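Long-range contacts in major capsid protein (Norovirus Hu/GI.7/TCH-060/USA/2003, PDB 4P25), which builds the norovirus capsid and, through its protruding (P) domain, binds fucosylated histo-blood group antigens such as Lewis Y, probably to attach to host cells: residues N28-S33 with Q278-N283; Y204-F209 with Q218-L223. All blocks are in the same frame, centred on the assembly; numbering follows the deposited sequence.

Contact 1: N28-S33 with Q278-N283; sequences NKMTVS and QNLPTN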
loop_
_atom_site.group_PDB
_atom_site.type_symbol
_atom_site.label_atom_id
_atom_site.label_comp_id
_atom_site.label_asym_id
_atom_site.label_seq_id
_atom_site.Cartn_x
_atom_site.Cartn_y
_atom_site.Cartn_z
ATOM N N ASN A 28 5.988 -0.280 12.636
ATOM C CA ASN A 28 5.720 -0.620 14.024
ATOM C C ASN A 28 6.556 0.200 15.000
ATOM O O ASN A 28 6.115 0.487 16.112
ATOM C CB ASN A 28 6.009 -2.115 14.235
ATOM C CG ASN A 28 6.028 -2.512 15.696
ATOM O OD1 ASN A 28 7.093 -2.665 16.299
ATOM N ND2 ASN A 28 4.848 -2.697 16.270
ATOM N N LYS A 29 7.765 0.571 14.581
ATOM C CA LYS A 29 8.682 1.325 15.433
ATOM C C LYS A 29 9.875 1.818 14.635
ATOM O O LYS A 29 10.095 1.393 13.498
ATOM C CB LYS A 29 9.188 0.455 16.591
ATOM C CG LYS A 29 10.087 -0.695 16.155
ATOM C CD LYS A 29 10.397 -1.638 17.311
ATOM C CE LYS A 29 11.640 -1.218 18.079
ATOM N NZ LYS A 29 11.905 -2.141 19.222
ATOM N N MET A 30 10.634 2.730 15.239
ATOM C CA MET A 30 11.928 3.157 14.724
ATOM C C MET A 30 13.012 2.484 15.529
ATOM O O MET A 30 12.786 2.074 16.664
ATOM C CB MET A 30 12.110 4.660 14.917
ATOM C CG MET A 30 11.300 5.533 14.008
ATOM S SD MET A 30 11.464 7.270 14.471
ATOM C CE MET A 30 10.380 7.375 15.894
ATOM N N THR A 31 14.206 2.391 14.956
ATOM C CA THR A 31 15.360 1.958 15.727
ATOM C C THR A 31 16.640 2.434 15.059
ATOM O O THR A 31 16.617 2.913 13.921
ATOM C CB THR A 31 15.385 0.422 15.896
ATOM O OG1 THR A 31 16.302 0.071 16.945
ATOM C CG2 THR A 31 15.791 -0.270 14.595
ATOM N N VAL A 32 17.750 2.330 15.779
ATOM C CA VAL A 32 19.061 2.507 15.177
ATOM C C VAL A 32 19.707 1.130 15.132
ATOM O O VAL A 32 19.314 0.238 15.888
ATOM C CB VAL A 32 19.926 3.499 15.976
ATOM C CG1 VAL A 32 19.376 4.914 15.829
ATOM C CG2 VAL A 32 19.993 3.094 17.445
ATOM N N SER A 33 20.672 0.934 14.241
ATOM C CA SER A 33 21.321 -0.370 14.142
ATOM C C SER A 33 22.217 -0.627 15.349
ATOM O O SER A 33 22.755 0.314 15.942
ATOM C CB SER A 33 22.095 -0.506 12.825
ATOM O OG SER A 33 23.024 0.546 12.642
ATOM N N GLN A 278 13.912 4.018 19.221
ATOM C CA GLN A 278 13.104 2.853 19.594
ATOM C C GLN A 278 12.371 3.061 20.917
ATOM O O GLN A 278 11.427 2.330 21.237
ATOM C CB GLN A 278 13.957 1.582 19.647
ATOM C CG GLN A 278 15.102 1.628 20.649
ATOM C CD GLN A 278 16.404 2.108 20.034
ATOM O OE1 GLN A 278 16.414 3.008 19.193
ATOM N NE2 GLN A 278 17.513 1.505 20.449
ATOM N N ASN A 279 12.806 4.064 21.677
ATOM C CA ASN A 279 12.178 4.399 22.954
ATOM C C ASN A 279 11.123 5.500 22.868
ATOM O O ASN A 279 10.532 5.884 23.876
ATOM C CB ASN A 279 13.246 4.772 23.981
ATOM C CG ASN A 279 14.063 3.576 24.415
ATOM O OD1 ASN A 279 13.596 2.438 24.343
ATOM N ND2 ASN A 279 15.286 3.822 24.871
ATOM N N LEU A 280 10.897 6.001 21.659
ATOM C CA LEU A 280 9.860 6.994 21.410
ATOM C C LEU A 280 8.538 6.321 21.094
ATOM O O LEU A 280 8.519 5.206 20.567
ATOM C CB LEU A 280 10.248 7.868 20.222
ATOM C CG LEU A 280 11.508 8.708 20.391
ATOM C CD1 LEU A 280 11.808 9.407 19.079
ATOM C CD2 LEU A 280 11.333 9.704 21.525
ATOM N N PRO A 281 7.422 7.005 21.404
ATOM C CA PRO A 281 6.100 6.525 20.995
ATOM C C PRO A 281 6.063 6.394 19.484
ATOM O O PRO A 281 6.776 7.114 18.783
ATOM C CB PRO A 281 5.161 7.649 21.438
ATOM C CG PRO A 281 5.905 8.384 22.494
ATOM C CD PRO A 281 7.349 8.289 22.126
ATOM N N THR A 282 5.228 5.494 18.987
ATOM C CA THR A 282 5.232 5.159 17.575
ATOM C C THR A 282 4.093 5.843 16.824
ATOM O O THR A 282 3.825 5.533 15.663
ATOM C CB THR A 282 5.158 3.639 17.391
ATOM O OG1 THR A 282 4.025 3.133 18.103
ATOM C CG2 THR A 282 6.411 2.994 17.958
ATOM N N ASN A 283 3.442 6.790 17.488
ATOM C CA ASN A 283 2.307 7.490 16.896
ATOM C C ASN A 283 2.573 8.973 16.648
ATOM O O ASN A 283 1.641 9.753 16.473
ATOM C CB ASN A 283 1.067 7.333 17.778
ATOM C CG ASN A 283 1.186 8.081 19.095
ATOM O OD1 ASN A 283 2.290 8.297 19.607
ATOM N ND2 ASN A 283 0.048 8.478 19.654
HETATM O O HOH W 1 3.998 0.510 17.438
HETATM O O HOH W 2 9.895 3.938 17.817
#
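The side-chain amide of Gln278 is the flat group of the contact, and Thr31 OG1 sits over one of its faces, 3.7 Å from Gln278 CD and almost straight above it. Val32 N lies on this same side of the amide, while Val32 CG2 comes across the end of the amide, 4.0 Å from Gln278 OE1. Gln278 CG is wedged between its own backbone N and carbonyl carbon (chi1 60°), and a bend at chi2 (-93°) lays the amide against Thr31 and Val32. OE1 is buried there with no hydrogen-bonding partner. At the base of the Gln278 side chain the backbones come close: Met30 O accepts a CA-H...O contact from Gln278 CA at 3.0 Å, whereas Gln278 N is badly angled for a hydrogen bond to this oxygen. The aliphatic part of Lys29 crosses the base of the glutamine, CE against CB. On the inner side, Met30 bends at chi3 to bring its CE methyl to 4.0 Å from Leu280 CD1, and both side chains rest on Tyr247 and Phe259. Thr282 reaches over with its methyl, CG2 lying 3.1 Å from Asn28 O, and its hydroxyl OG1 shares a water with that carbonyl. A second water accepts from Met30 N at 2.9 Å and donates weakly to Leu280 O. Asn28 and Lys29 both face Met206 in a classic beta bulge, and Asn28 OD1 accepts a hydrogen bond from Gln218 NE2. The loop before strand 285-292 therefore packs on strand 29-31 without any direct hydrogen bond between them: water bridges, one C-H...O contact and methyl packing join the two, an arrangement that relies on close fit and hydration more than on sheet pairing.

Contact 2: Y204-F209 with Q218-L223; sequences YFMSDF and QVPCTL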
loop_
_atom_site.group_PDB
_atom_site.type_symbol
_atom_site.label_atom_id
_atom_site.label_comp_id
_atom_site.label_asym_id
_atom_site.label_seq_id
_atom_site.Cartn_x
_atom_site.Cartn_y
_atom_site.Cartn_z
ATOM N N TYR A 204 16.051 3.601 11.208
ATOM C CA TYR A 204 15.404 2.533 10.461
ATOM C C TYR A 204 13.978 2.362 10.934
ATOM O O TYR A 204 13.702 2.354 12.133
ATOM C CB TYR A 204 16.180 1.224 10.601
ATOM C CG TYR A 204 17.576 1.342 10.048
ATOM C CD1 TYR A 204 17.813 1.208 8.690
ATOM C CD2 TYR A 204 18.651 1.626 10.881
ATOM C CE1 TYR A 204 19.084 1.335 8.175
ATOM C CE2 TYR A 204 19.932 1.756 10.372
ATOM C CZ TYR A 204 20.137 1.611 9.019
ATOM O OH TYR A 204 21.401 1.739 8.496
ATOM N N PHE A 205 13.076 2.238 9.970
ATOM C CA PHE A 205 11.661 2.076 10.247
ATOM C C PHE A 205 11.324 0.602 10.099
ATOM O O PHE A 205 11.546 0.009 9.036
ATOM C CB PHE A 205 10.860 2.973 9.302
ATOM C CG PHE A 205 11.241 4.426 9.415
ATOM C CD1 PHE A 205 10.665 5.231 10.385
ATOM C CD2 PHE A 205 12.212 4.974 8.584
ATOM C CE1 PHE A 205 11.031 6.570 10.514
ATOM C CE2 PHE A 205 12.582 6.311 8.706
ATOM C CZ PHE A 205 11.992 7.109 9.671
ATOM N N MET A 206 10.820 0.007 11.180
ATOM C CA MET A 206 10.696 -1.442 11.294
ATOM C C MET A 206 9.256 -1.925 11.157
ATOM O O MET A 206 8.329 -1.277 11.647
ATOM C CB MET A 206 11.234 -1.916 12.652
ATOM C CG MET A 206 12.631 -1.404 13.013
ATOM S SD MET A 206 13.908 -1.782 11.797
ATOM C CE MET A 206 13.923 -3.574 11.836
ATOM N N SER A 207 9.077 -3.079 10.515
ATOM C CA SER A 207 7.763 -3.702 10.398
ATOM C C SER A 207 7.794 -5.175 10.767
ATOM O O SER A 207 8.730 -5.892 10.410
ATOM C CB SER A 207 7.232 -3.587 8.963
ATOM O OG SER A 207 6.963 -2.242 8.619
ATOM N N ASP A 208 6.759 -5.625 11.469
ATOM C CA ASP A 208 6.497 -7.051 11.600
ATOM C C ASP A 208 6.291 -7.654 10.214
ATOM O O ASP A 208 5.587 -7.084 9.377
ATOM C CB ASP A 208 5.239 -7.298 12.431
ATOM C CG ASP A 208 5.374 -6.816 13.857
ATOM O OD1 ASP A 208 6.471 -6.961 14.434
ATOM O OD2 ASP A 208 4.375 -6.300 14.401
ATOM N N PHE A 209 6.907 -8.806 9.979
ATOM C CA PHE A 209 6.771 -9.507 8.714
ATOM C C PHE A 209 7.207 -10.943 8.950
ATOM O O PHE A 209 8.100 -11.187 9.762
ATOM C CB PHE A 209 7.634 -8.848 7.632
ATOM C CG PHE A 209 7.305 -9.307 6.237
ATOM C CD1 PHE A 209 6.203 -8.801 5.576
ATOM C CD2 PHE A 209 8.094 -10.247 5.597
ATOM C CE1 PHE A 209 5.887 -9.223 4.298
ATOM C CE2 PHE A 209 7.786 -10.672 4.318
ATOM C CZ PHE A 209 6.678 -10.159 3.670
ATOM N N GLN A 218 11.739 -8.564 12.203
ATOM C CA GLN A 218 11.284 -7.300 11.625
ATOM C C GLN A 218 12.126 -6.855 10.434
ATOM O O GLN A 218 13.342 -7.063 10.398
ATOM C CB GLN A 218 11.251 -6.183 12.676
ATOM C CG GLN A 218 10.193 -6.373 13.756
ATOM C CD GLN A 218 9.902 -5.093 14.525
ATOM O OE1 GLN A 218 10.817 -4.384 14.956
ATOM N NE2 GLN A 218 8.621 -4.791 14.702
ATOM N N VAL A 219 11.462 -6.231 9.465
ATOM C CA VAL A 219 12.126 -5.733 8.264
ATOM C C VAL A 219 12.384 -4.232 8.378
ATOM O O VAL A 219 11.456 -3.463 8.638
ATOM C CB VAL A 219 11.266 -5.994 7.012
ATOM C CG1 VAL A 219 11.918 -5.390 5.771
ATOM C CG2 VAL A 219 11.038 -7.490 6.828
ATOM N N PRO A 220 13.643 -3.810 8.191
ATOM C CA PRO A 220 13.959 -2.379 8.230
ATOM C C PRO A 220 13.780 -1.705 6.875
ATOM O O PRO A 220 13.915 -2.356 5.840
ATOM C CB PRO A 220 15.448 -2.378 8.587
ATOM C CG PRO A 220 15.964 -3.620 7.893
ATOM C CD PRO A 220 14.850 -4.640 8.011
ATOM N N CYS A 221 13.476 -0.413 6.888
ATOM C CA CYS A 221 13.584 0.403 5.685
ATOM C C CYS A 221 14.065 1.788 6.103
ATOM O O CYS A 221 14.014 2.131 7.286
ATOM C CB CYS A 221 12.255 0.466 4.916
ATOM S SG CYS A 221 10.934 1.412 5.717
ATOM N N THR A 222 14.538 2.580 5.149
ATOM C CA THR A 222 15.092 3.887 5.488
ATOM C C THR A 222 14.175 5.081 5.208
ATOM O O THR A 222 14.445 6.180 5.677
ATOM C CB THR A 222 16.465 4.103 4.823
ATOM O OG1 THR A 222 16.394 3.707 3.453
ATOM C CG2 THR A 222 17.535 3.273 5.529
ATOM N N LEU A 223 13.107 4.872 4.436
ATOM C CA LEU A 223 12.040 5.872 4.312
ATOM C C LEU A 223 10.687 5.181 4.312
ATOM O O LEU A 223 10.496 4.204 3.589
ATOM C CB LEU A 223 12.160 6.680 3.017
ATOM C CG LEU A 223 13.243 7.745 2.881
ATOM C CD1 LEU A 223 13.255 8.266 1.454
ATOM C CD2 LEU A 223 13.010 8.881 3.859
#
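Val219 O is held from several directions: Ser207 N donates to it across the strands at 3.1 Å, Asn20 ND2 gives a second hydrogen bond, and the CA-H of Met206 adds a weaker contact. Of the other rungs of this antiparallel pair, Phe205 N to Cys221 O is short and nearly straight (2.8 Å). Pro220 has no N-H to give, and it falls in a non-hydrogen-bonded pair with Met206, where none is needed. Bends at chi2 (-56°) and chi3 (-63°) fold Met206 over the proline ring, with SD 3.6 Å from Pro220 CB and the CE methyl lying over the ring near Pro220 N. On the same face Gln218 crosses Met206 at about a right angle, OE1 approaching Met206 CB to 3.4 Å, and runs beside Asp208. Its NE2 donates to Asp208 OD1 at 3.1 Å, meeting the oxygen from above the carboxylate plane; NE2 has a second acceptor in Asn28, which helps fix the rotation of the amide. The opposite face carries Phe205, whose ring edge meets Thr222 O at CE2 (3.6 Å), and Cys221, with SG near Phe205 CB. At the far ends, the Thr222 methyl CG2 lies 3.6 Å from Tyr204 CE1, and Val219 CG2 runs alongside Phe209, 3.8 Å from its CB. With strand directions 151° apart, this is a twisted antiparallel beta hairpin, here within the P1 subdomain of the norovirus P domain.

Both contacts reach one antiparallel sheet, in which strand 29-31 and strand 201-208 are neighbours: contact 2 pairs the latter with strand 218-221, and contact 1 sets a distant loop against the former. Asn28 N to Met206 O and Lys29 O to Met206 N probably join them by hydrogen bonds, while Met30 CG packs on the Phe205 ring. Contact 2 is buried, its centre about 8 Å from that of the chain, and is held by regular backbone rungs and sulfur and aromatic packing. Contact 1, at the surface, has no direct hydrogen bond and combines water bridges with apolar packing. It brings together parts of the chain 245 residues apart, whereas contact 2 is local, within one hairpin.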